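Local coordinates for endonuclease IV (Thermus thermophilus, PDB 3AAM), which cleaves the phosphodiester backbone of DNA at apurinic or apyrimidinic sites during base excision repair, leaving a 3'-hydroxyl group and a 5'-terminal sugar phosphate, at residues 18-23 with 52-57. Residues are numbered along the deposited sequence; the frame is centred on the assembly and turned at random.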
ATOM      1  N   GLY A  18      -5.657  17.888   5.705  1.00 11.64           N
ATOM      2  CA  GLY A  18      -7.047  17.563   5.449  1.00 10.64           C
ATOM      3  C   GLY A  18      -7.319  16.071   5.535  1.00  9.39           C
ATOM      4  O   GLY A  18      -8.396  15.649   5.961  1.00 10.07           O
ATOM      5  N   ALA A  19      -6.341  15.269   5.129  1.00  9.69           N
ATOM      6  CA  ALA A  19      -6.491  13.820   5.171  1.00  8.99           C
ATOM      7  C   ALA A  19      -6.574  13.334   6.613  1.00  9.18           C
ATOM      8  O   ALA A  19      -7.358  12.440   6.930  1.00  9.44           O
ATOM      9  CB  ALA A  19      -5.323  13.147   4.452  1.00  8.70           C
ATOM     10  N   VAL A  20      -5.752  13.910   7.486  1.00  9.22           N
ATOM     11  CA  VAL A  20      -5.776  13.519   8.889  1.00 10.22           C
ATOM     12  C   VAL A  20      -7.165  13.819   9.454  1.00  8.78           C
ATOM     13  O   VAL A  20      -7.757  12.994  10.150  1.00  9.52           O
ATOM     14  CB  VAL A  20      -4.720  14.290   9.719  1.00  9.68           C
ATOM     15  CG1 VAL A  20      -4.762  13.829  11.172  1.00 10.87           C
ATOM     16  CG2 VAL A  20      -3.332  14.068   9.141  1.00 11.04           C
ATOM     17  N   GLU A  21      -7.689  15.002   9.143  1.00 10.90           N
ATOM     18  CA  GLU A  21      -9.007  15.389   9.635  1.00  9.97           C
ATOM     19  C   GLU A  21     -10.109  14.473   9.128  1.00  8.63           C
ATOM     20  O   GLU A  21     -11.017  14.112   9.880  1.00  8.87           O
ATOM     21  CB  GLU A  21      -9.328  16.828   9.237  1.00 10.78           C
ATOM     22  CG  GLU A  21      -8.359  17.850   9.801  1.00 12.17           C
ATOM     23  CD  GLU A  21      -8.811  19.268   9.549  1.00 15.23           C
ATOM     24  OE1 GLU A  21      -7.997  20.194   9.747  1.00 16.28           O
ATOM     25  OE2 GLU A  21      -9.986  19.458   9.163  1.00 17.43           O
ATOM     26  N   GLU A  22     -10.040  14.099   7.852  1.00  9.08           N
ATOM     27  CA  GLU A  22     -11.054  13.227   7.277  1.00  8.67           C
ATOM     28  C   GLU A  22     -10.997  11.831   7.894  1.00  8.66           C
ATOM     29  O   GLU A  22     -12.031  11.189   8.092  1.00  7.64           O
ATOM     30  CB  GLU A  22     -10.900  13.142   5.754  1.00  8.39           C
ATOM     31  CG  GLU A  22     -11.896  12.188   5.101  1.00  9.04           C
ATOM     32  CD  GLU A  22     -11.879  12.242   3.588  1.00  9.59           C
ATOM     33  OE1 GLU A  22     -10.868  12.703   3.018  1.00 10.86           O
ATOM     34  OE2 GLU A  22     -12.875  11.809   2.968  1.00 12.42           O
ATOM     35  N   ALA A  23      -9.791  11.364   8.205  1.00  9.09           N
ATOM     36  CA  ALA A  23      -9.643  10.052   8.825  1.00  7.33           C
ATOM     37  C   ALA A  23     -10.340  10.057  10.180  1.00  9.00           C
ATOM     38  O   ALA A  23     -11.037   9.106  10.538  1.00  7.97           O
ATOM     39  CB  ALA A  23      -8.165   9.704   8.986  1.00  6.08           C
ATOM     40  N   GLU A  52       3.977  20.718  10.346  1.00 12.33           N
ATOM     41  CA  GLU A  52       3.604  20.874  11.748  1.00 12.99           C
ATOM     42  C   GLU A  52       2.129  20.551  11.968  1.00 11.58           C
ATOM     43  O   GLU A  52       1.771  19.893  12.942  1.00 11.92           O
ATOM     44  CB  GLU A  52       3.896  22.308  12.208  1.00 14.82           C
ATOM     45  CG  GLU A  52       3.782  22.568  13.714  1.00 18.81           C
ATOM     46  CD  GLU A  52       2.349  22.667  14.214  1.00 21.65           C
ATOM     47  OE1 GLU A  52       1.515  23.300  13.531  1.00 19.40           O
ATOM     48  OE2 GLU A  52       2.058  22.125  15.303  1.00 23.85           O
ATOM     49  N   ALA A  53       1.278  21.016  11.060  1.00 10.66           N
ATOM     50  CA  ALA A  53      -0.156  20.772  11.170  1.00 10.63           C
ATOM     51  C   ALA A  53      -0.478  19.285  11.050  1.00 10.30           C
ATOM     52  O   ALA A  53      -1.276  18.750  11.818  1.00 10.78           O
ATOM     53  CB  ALA A  53      -0.903  21.560  10.100  1.00 11.95           C
ATOM     54  N   PHE A  54       0.153  18.623  10.087  1.00 11.52           N
ATOM     55  CA  PHE A  54      -0.056  17.196   9.859  1.00 11.25           C
ATOM     56  C   PHE A  54       0.306  16.401  11.112  1.00 10.47           C
ATOM     57  O   PHE A  54      -0.488  15.602  11.608  1.00 11.64           O
ATOM     58  CB  PHE A  54       0.810  16.727   8.688  1.00 10.01           C
ATOM     59  CG  PHE A  54       0.634  15.273   8.344  1.00 10.71           C
ATOM     60  CD1 PHE A  54      -0.371  14.867   7.475  1.00 10.94           C
ATOM     61  CD2 PHE A  54       1.464  14.312   8.904  1.00 12.13           C
ATOM     62  CE1 PHE A  54      -0.547  13.520   7.168  1.00  9.54           C
ATOM     63  CE2 PHE A  54       1.296  12.963   8.605  1.00 11.74           C
ATOM     64  CZ  PHE A  54       0.288  12.567   7.736  1.00 10.95           C
ATOM     65  N   ARG A  55       1.514  16.621  11.614  1.00 11.24           N
ATOM     66  CA  ARG A  55       1.974  15.924  12.806  1.00 11.91           C
ATOM     67  C   ARG A  55       1.116  16.221  14.031  1.00 12.21           C
ATOM     68  O   ARG A  55       0.742  15.312  14.766  1.00 11.71           O
ATOM     69  CB  ARG A  55       3.433  16.291  13.100  1.00 12.37           C
ATOM     70  CG  ARG A  55       4.444  15.681  12.137  1.00 13.47           C
ATOM     71  CD  ARG A  55       5.856  16.156  12.455  1.00 15.36           C
ATOM     72  NE  ARG A  55       6.866  15.458  11.662  1.00 15.53           N
ATOM     73  CZ  ARG A  55       7.603  14.445  12.110  1.00 14.27           C
ATOM     74  NH1 ARG A  55       8.495  13.872  11.315  1.00 15.29           N
ATOM     75  NH2 ARG A  55       7.457  14.011  13.355  1.00 18.31           N
ATOM     76  N   ALA A  56       0.808  17.495  14.255  1.00 11.93           N
ATOM     77  CA  ALA A  56       0.004  17.885  15.409  1.00 13.43           C
ATOM     78  C   ALA A  56      -1.391  17.281  15.348  1.00 12.38           C
ATOM     79  O   ALA A  56      -1.903  16.775  16.347  1.00 15.15           O
ATOM     80  CB  ALA A  56      -0.082  19.404  15.497  1.00 12.30           C
ATOM     81  N   LEU A  57      -2.011  17.342  14.174  1.00 13.56           N
ATOM     82  CA  LEU A  57      -3.345  16.787  14.004  1.00 14.07           C
ATOM     83  C   LEU A  57      -3.330  15.276  14.197  1.00 13.59           C
ATOM     84  O   LEU A  57      -4.207  14.719  14.859  1.00 14.64           O
ATOM     85  CB  LEU A  57      -3.894  17.141  12.618  1.00 14.17           C
ATOM     86  CG  LEU A  57      -4.316  18.599  12.417  1.00 15.35           C
ATOM     87  CD1 LEU A  57      -4.521  18.880  10.934  1.00 15.62           C
ATOM     88  CD2 LEU A  57      -5.600  18.871  13.204  1.00 14.62           C
TER
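The two methyls of V20 have different partners, CG2 meeting F54 and CG1 meeting L57. CG2 lies 3.5 Å from CE1 of F54 and equally near CD1, meeting that side of the ring obliquely, and the two side chains cross at about a right angle. CG1 of V20 reaches the neighbouring turn, 3.6 Å from C of L57 and 3.7 Å from CB of L57. This split follows from the first torsion of V20: with CG1 anti to the backbone N (chi1 -179°), CG2 falls beside that N and points to the F54 ring, while CG1 faces L57. F54 also carries its CG anti to the backbone N (chi1 -178°), which brings the ring nearer helix 15-26 than its CB direction alone would suggest. The partly exposed margin is made by E21, whose extended chain passes L57 obliquely, OE1 lying 3.9 Å from CD1 of L57; a methyl offers the carboxylate no conventional hydrogen bond, so this is van der Waals contact.

Helices 15-26 and 48-60 are successive outer helices of the TIM barrel, each preceding the next parallel strand, with strand 31-34 between them in sequence. Their same-way course shows in the short segments, whose axes run only 19° apart and approach to 9.3 Å; the V20 and L57 CA atoms are 6.5 Å apart. Beneath the pair, F31 of strand 31-34 touches both V20 and F54, tying the helix-helix contact to the barrel wall, while V16 and A17 extend it along helix 15-26 to F54 and L57 respectively. On the flank of helix 48-60 turned from this contact, R55 donates through NE to the carbonyl oxygen of L99, linking that helix to helix 82-100.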